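Local structure of glutathione peroxidase-like protein (Trypanosoma brucei, 2VUP) at residues Tyr62-Gly65 against Gly66-Ala70; Ile103-Phe106 against Val107-Phe111. The protein probably acts as a peroxidase of the glutathione peroxidase family, of the type II trypanosomatid kind that depends on tryparedoxin. All coordinates share one frame; numbering follows the deposited sequence.

Contact 1: Tyr62-Gly65 against Gly66-Ala70; sequences YTKG and GYETA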
ATOM      1  N   TYR A  62       6.292   9.004  10.057  1.00 23.09           N
ATOM      2  CA  TYR A  62       5.773   7.639  10.052  1.00 22.89           C
ATOM      3  C   TYR A  62       6.654   6.628   9.305  1.00 22.66           C
ATOM      4  O   TYR A  62       6.350   5.442   9.306  1.00 22.62           O
ATOM      5  CB  TYR A  62       4.354   7.610   9.489  1.00 22.85           C
ATOM      6  CG  TYR A  62       3.298   8.205  10.397  1.00 22.70           C
ATOM      7  CD1 TYR A  62       2.953   7.581  11.598  1.00 22.15           C
ATOM      8  CD2 TYR A  62       2.624   9.379  10.040  1.00 21.70           C
ATOM      9  CE1 TYR A  62       1.975   8.119  12.430  1.00 23.53           C
ATOM     10  CE2 TYR A  62       1.637   9.925  10.865  1.00 21.39           C
ATOM     11  CZ  TYR A  62       1.320   9.286  12.057  1.00 22.61           C
ATOM     12  OH  TYR A  62       0.348   9.797  12.880  1.00 23.72           O
ATOM     13  N   THR A  63       7.735   7.086   8.676  1.00 22.87           N
ATOM     14  CA  THR A  63       8.610   6.195   7.890  1.00 23.11           C
ATOM     15  C   THR A  63       9.091   4.956   8.674  1.00 23.72           C
ATOM     16  O   THR A  63       8.879   3.824   8.228  1.00 23.26           O
ATOM     17  CB  THR A  63       9.817   6.945   7.271  1.00 23.10           C
ATOM     18  OG1 THR A  63       9.349   8.003   6.429  1.00 22.40           O
ATOM     19  CG2 THR A  63      10.682   5.997   6.430  1.00 23.20           C
ATOM     20  N   LYS A  64       9.720   5.180   9.832  1.00 24.19           N
ATOM     21  CA  LYS A  64      10.230   4.092  10.676  1.00 24.92           C
ATOM     22  C   LYS A  64       9.142   3.116  11.069  1.00 24.84           C
ATOM     23  O   LYS A  64       9.220   1.932  10.746  1.00 25.10           O
ATOM     24  CB  LYS A  64      10.871   4.641  11.951  1.00 25.41           C
ATOM     25  CG  LYS A  64      12.379   4.839  11.881  1.00 27.38           C
ATOM     26  CD  LYS A  64      13.009   4.709  13.282  1.00 29.45           C
ATOM     27  CE  LYS A  64      12.894   3.276  13.807  1.00 31.74           C
ATOM     28  NZ  LYS A  64      13.633   3.038  15.092  1.00 33.91           N
ATOM     29  N   GLY A  65       8.131   3.620  11.772  1.00 24.80           N
ATOM     30  CA  GLY A  65       7.019   2.793  12.226  1.00 24.96           C
ATOM     31  C   GLY A  65       6.261   2.185  11.060  1.00 24.75           C
ATOM     32  O   GLY A  65       5.772   1.057  11.149  1.00 24.85           O
ATOM     33  N   GLY A  66       6.158   2.944   9.972  1.00 24.58           N
ATOM     34  CA  GLY A  66       5.451   2.498   8.771  1.00 24.57           C
ATOM     35  C   GLY A  66       6.110   1.293   8.131  1.00 24.28           C
ATOM     36  O   GLY A  66       5.474   0.263   7.937  1.00 23.55           O
ATOM     37  N   TYR A  67       7.398   1.417   7.829  1.00 24.77           N
ATOM     38  CA  TYR A  67       8.132   0.314   7.202  1.00 25.75           C
ATOM     39  C   TYR A  67       8.321  -0.904   8.108  1.00 26.58           C
ATOM     40  O   TYR A  67       8.410  -2.027   7.616  1.00 26.68           O
ATOM     41  CB  TYR A  67       9.464   0.794   6.619  1.00 25.34           C
ATOM     42  CG  TYR A  67       9.343   1.349   5.209  1.00 24.88           C
ATOM     43  CD1 TYR A  67       9.110   0.505   4.125  1.00 24.92           C
ATOM     44  CD2 TYR A  67       9.452   2.717   4.964  1.00 24.41           C
ATOM     45  CE1 TYR A  67       8.990   1.014   2.831  1.00 24.74           C
ATOM     46  CE2 TYR A  67       9.332   3.234   3.672  1.00 23.64           C
ATOM     47  CZ  TYR A  67       9.107   2.380   2.618  1.00 23.94           C
ATOM     48  OH  TYR A  67       9.005   2.883   1.346  1.00 23.98           O
ATOM     49  N   GLU A  68       8.363  -0.679   9.424  1.00 27.81           N
ATOM     50  CA  GLU A  68       8.497  -1.769  10.395  1.00 28.96           C
ATOM     51  C   GLU A  68       7.222  -2.596  10.475  1.00 29.04           C
ATOM     52  O   GLU A  68       7.277  -3.823  10.506  1.00 29.15           O
ATOM     53  CB  GLU A  68       8.885  -1.239  11.785  1.00 28.79           C
ATOM     54  CG  GLU A  68      10.358  -0.857  11.907  1.00 30.04           C
ATOM     55  CD  GLU A  68      10.704  -0.145  13.213  1.00 30.49           C
ATOM     56  OE1 GLU A  68      11.902   0.152  13.412  1.00 32.59           O
ATOM     57  OE2 GLU A  68       9.793   0.125  14.030  1.00 32.14           O
ATOM     58  N   THR A  69       6.076  -1.919  10.508  1.00 29.66           N
ATOM     59  CA  THR A  69       4.785  -2.598  10.492  1.00 30.12           C
ATOM     60  C   THR A  69       4.585  -3.367   9.182  1.00 30.53           C
ATOM     61  O   THR A  69       4.186  -4.542   9.202  1.00 30.98           O
ATOM     62  CB  THR A  69       3.630  -1.612  10.747  1.00 30.17           C
ATOM     63  OG1 THR A  69       3.649  -1.211  12.125  1.00 31.78           O
ATOM     64  CG2 THR A  69       2.282  -2.242  10.436  1.00 29.41           C
ATOM     65  N   ALA A  70       4.875  -2.712   8.057  1.00 30.71           N
ATOM     66  CA  ALA A  70       4.724  -3.321   6.728  1.00 30.82           C
ATOM     67  C   ALA A  70       5.567  -4.589   6.579  1.00 30.92           C
ATOM     68  O   ALA A  70       5.068  -5.620   6.130  1.00 31.32           O
ATOM     69  CB  ALA A  70       5.064  -2.316   5.641  1.00 30.77           C
TER
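Gly66 N donates to Tyr62 O, and with that bond the backbone enters the first turns of a regular alpha-helix, where Tyr67 N to Thr63 O (2.9 Å), Glu68 N to Lys64 O and Thr69 N to Gly65 O continue the i to i+4 pattern. This is the start of helix 63-77, the connection of a beta-alpha-beta unit between strands 51-56 and 83-88 in the thioredoxin fold.

How side chains one turn apart divide a helix between core and solvent is well illustrated here. On the buried flank Thr63 and Tyr67 run side by side. Thr63 turns CG2 anti to its own nitrogen, which sets the methyl in the plane of the Tyr67 ring, at its edge, 3.8 Å from CD2. The other branch, OG1, bonds to Cys60 N and Ala57 O, tying the start of the helix to the preceding loop and its predicted active-site cysteine. Val56 of strand 51-56 and Phe115 from a loop also touch the Tyr67 side chain, placing it between the sheet and its surroundings.

On the exposed flank Lys64 and Glu68 likewise point the same way. Glu68 is extended beyond CG, while Lys64 bends at chi3 (67°); their salt bridge is a long one, with Lys64 NZ 3.8 Å from Glu68 OE1. The carboxylate meets the aliphatic part of the lysine more closely: Glu68 OE1 is 3.3 Å from Lys64 CE.

Contact 2: Ile103-Phe106 against Val107-Phe111; sequences IKEF and VCTKF
Two first torsions bring Phe106 and Phe111 together: CG of Phe106 stands opposite its backbone nitrogen (chi1 168°), whereas CG of Phe111 lies beside its own nitrogen and opposite the carbonyl carbon (chi1 -54°). The rings form an offset edge-to-face pair, centroids 5.7 Å apart and planes at 70°, in which the edge of Phe111 is directed at the face of Phe106. The nearest atoms are the two CE2 carbons, with Phe106 CE2 3.6 Å from Phe111 CE2. Lys110 lends its aliphatic chain to the same cluster. Its CD approaches Phe106 CE1 to 3.7 Å, and its CB sits over one face of Phe111, displaced toward the rim.

Thr109 illustrates how a hydroxyl folds back on the preceding helical turn. OG1 lies between the nitrogen and the carbonyl carbon, 3.0 Å from Glu105 O and 3.1 Å from Phe106 O; its single proton could serve either acceptor. Glu105 O also receives Thr109 N at 3.0 Å and, weakly, Cys108 N, so it takes one straight bond and one weak one, with the Thr109 hydroxyl a possible third. The Glu105 side chain crosses that of Thr109 at about a right angle, its OE2 meeting the CG2 methyl.

On the buried side, Ile103 and Val107 lie alongside each other, with Ile103 CG2 4.1 Å from Val107 CG2. Apolar residues on one flank and polar ones on the other make this an amphipathic alpha-helix, 100-111, whose inner flank packs on helix 63-77 in the thioredoxin fold of a glutathione peroxidase.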
ATOM      1  N   ILE A 103      14.930   5.401  -3.516  1.00 35.21           N
ATOM      2  CA  ILE A 103      13.920   4.844  -2.618  1.00 35.51           C
ATOM      3  C   ILE A 103      14.156   3.339  -2.417  1.00 36.17           C
ATOM      4  O   ILE A 103      14.186   2.857  -1.283  1.00 36.01           O
ATOM      5  CB  ILE A 103      12.474   5.125  -3.125  1.00 35.26           C
ATOM      6  CG1 ILE A 103      12.171   6.627  -3.098  1.00 34.67           C
ATOM      7  CG2 ILE A 103      11.446   4.373  -2.284  1.00 35.08           C
ATOM      8  CD1 ILE A 103      11.142   7.071  -4.130  1.00 34.07           C
ATOM      9  N   LYS A 104      14.335   2.609  -3.519  1.00 37.15           N
ATOM     10  CA  LYS A 104      14.647   1.177  -3.470  1.00 38.32           C
ATOM     11  C   LYS A 104      15.818   0.871  -2.538  1.00 38.88           C
ATOM     12  O   LYS A 104      15.746  -0.053  -1.728  1.00 38.91           O
ATOM     13  CB  LYS A 104      14.940   0.633  -4.874  1.00 38.45           C
ATOM     14  CG  LYS A 104      13.706   0.180  -5.639  1.00 39.06           C
ATOM     15  CD  LYS A 104      13.900   0.254  -7.156  1.00 40.34           C
ATOM     16  CE  LYS A 104      14.739  -0.885  -7.726  1.00 41.65           C
ATOM     17  NZ  LYS A 104      16.130  -0.444  -8.067  1.00 42.41           N
ATOM     18  N   GLU A 105      16.884   1.661  -2.645  1.00 39.74           N
ATOM     19  CA  GLU A 105      18.084   1.440  -1.842  1.00 40.84           C
ATOM     20  C   GLU A 105      17.857   1.739  -0.359  1.00 41.02           C
ATOM     21  O   GLU A 105      18.151   0.901   0.495  1.00 41.21           O
ATOM     22  CB  GLU A 105      19.272   2.239  -2.395  1.00 41.03           C
ATOM     23  CG  GLU A 105      20.638   1.687  -1.972  1.00 42.78           C
ATOM     24  CD  GLU A 105      20.843   0.229  -2.384  1.00 44.71           C
ATOM     25  OE1 GLU A 105      21.002  -0.043  -3.598  1.00 45.58           O
ATOM     26  OE2 GLU A 105      20.842  -0.645  -1.491  1.00 45.34           O
ATOM     27  N   PHE A 106      17.326   2.924  -0.066  1.00 41.40           N
ATOM     28  CA  PHE A 106      17.004   3.340   1.305  1.00 41.76           C
ATOM     29  C   PHE A 106      16.165   2.288   2.039  1.00 42.14           C
ATOM     30  O   PHE A 106      16.482   1.888   3.163  1.00 42.02           O
ATOM     31  CB  PHE A 106      16.282   4.695   1.270  1.00 41.64           C
ATOM     32  CG  PHE A 106      15.654   5.099   2.578  1.00 41.59           C
ATOM     33  CD1 PHE A 106      16.402   5.755   3.552  1.00 42.03           C
ATOM     34  CD2 PHE A 106      14.303   4.848   2.826  1.00 41.73           C
ATOM     35  CE1 PHE A 106      15.819   6.140   4.765  1.00 41.99           C
ATOM     36  CE2 PHE A 106      13.710   5.225   4.033  1.00 41.20           C
ATOM     37  CZ  PHE A 106      14.470   5.871   5.004  1.00 41.60           C
ATOM     38  N   VAL A 107      15.105   1.843   1.372  1.00 42.63           N
ATOM     39  CA  VAL A 107      14.119   0.922   1.929  1.00 43.13           C
ATOM     40  C   VAL A 107      14.715  -0.448   2.285  1.00 43.64           C
ATOM     41  O   VAL A 107      14.378  -1.037   3.319  1.00 43.46           O
ATOM     42  CB  VAL A 107      12.913   0.802   0.955  1.00 43.13           C
ATOM     43  CG1 VAL A 107      12.050  -0.412   1.247  1.00 42.82           C
ATOM     44  CG2 VAL A 107      12.084   2.082   1.003  1.00 43.19           C
ATOM     45  N   CYS A 108      15.609  -0.936   1.431  1.00 44.32           N
ATOM     46  CA  CYS A 108      16.234  -2.242   1.631  1.00 45.05           C
ATOM     47  C   CYS A 108      17.366  -2.219   2.661  1.00 45.09           C
ATOM     48  O   CYS A 108      17.500  -3.156   3.448  1.00 45.25           O
ATOM     49  CB  CYS A 108      16.717  -2.806   0.297  1.00 45.25           C
ATOM     50  SG  CYS A 108      15.354  -3.203  -0.822  1.00 46.85           S
ATOM     51  N   THR A 109      18.163  -1.152   2.659  1.00 45.16           N
ATOM     52  CA  THR A 109      19.275  -1.007   3.608  1.00 45.33           C
ATOM     53  C   THR A 109      18.801  -0.789   5.048  1.00 45.15           C
ATOM     54  O   THR A 109      19.344  -1.386   5.983  1.00 45.28           O
ATOM     55  CB  THR A 109      20.254   0.137   3.214  1.00 45.38           C
ATOM     56  OG1 THR A 109      19.541   1.375   3.104  1.00 46.01           O
ATOM     57  CG2 THR A 109      20.956  -0.165   1.892  1.00 45.53           C
ATOM     58  N   LYS A 110      17.785   0.055   5.221  1.00 44.79           N
ATOM     59  CA  LYS A 110      17.331   0.438   6.556  1.00 44.43           C
ATOM     60  C   LYS A 110      16.370  -0.560   7.195  1.00 44.03           C
ATOM     61  O   LYS A 110      16.491  -0.875   8.383  1.00 43.95           O
ATOM     62  CB  LYS A 110      16.715   1.839   6.545  1.00 44.53           C
ATOM     63  CG  LYS A 110      17.730   2.961   6.603  1.00 45.34           C
ATOM     64  CD  LYS A 110      17.240   4.097   7.488  1.00 46.45           C
ATOM     65  CE  LYS A 110      18.402   4.970   7.951  1.00 47.64           C
ATOM     66  NZ  LYS A 110      18.108   5.667   9.243  1.00 47.73           N
ATOM     67  N   PHE A 111      15.434  -1.076   6.402  1.00 43.41           N
ATOM     68  CA  PHE A 111      14.314  -1.834   6.954  1.00 42.75           C
ATOM     69  C   PHE A 111      14.282  -3.301   6.564  1.00 42.37           C
ATOM     70  O   PHE A 111      13.548  -4.086   7.173  1.00 42.44           O
ATOM     71  CB  PHE A 111      12.991  -1.138   6.614  1.00 42.75           C
ATOM     72  CG  PHE A 111      12.946   0.302   7.045  1.00 42.34           C
ATOM     73  CD1 PHE A 111      12.711   0.634   8.378  1.00 42.07           C
ATOM     74  CD2 PHE A 111      13.162   1.323   6.125  1.00 42.10           C
ATOM     75  CE1 PHE A 111      12.681   1.961   8.786  1.00 42.08           C
ATOM     76  CE2 PHE A 111      13.135   2.656   6.523  1.00 42.22           C
ATOM     77  CZ  PHE A 111      12.895   2.976   7.859  1.00 42.44           C
TER

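Contacts 1 and 2 are successive along the chain, yet they meet laterally, their centres 12 Å apart, where helix 63-77 packs against helix 100-111. Tyr67 reaches both Val107 and Phe111: its OH lies 3.2 Å from Val107 CG2, its CB is 3.5 Å from Phe111 CG, and the Tyr67 and Phe111 rings meet with planes at about 20°. Phe111 CE1 also comes within 3.8 Å of Lys64 CA, and Thr63 CG2 is 3.9 Å from Phe106 CE2. The predicted active-site residue Cys60 is closer to contact 1, its side chain about 3 Å from that of Thr63 and about 9 Å from that of Phe106.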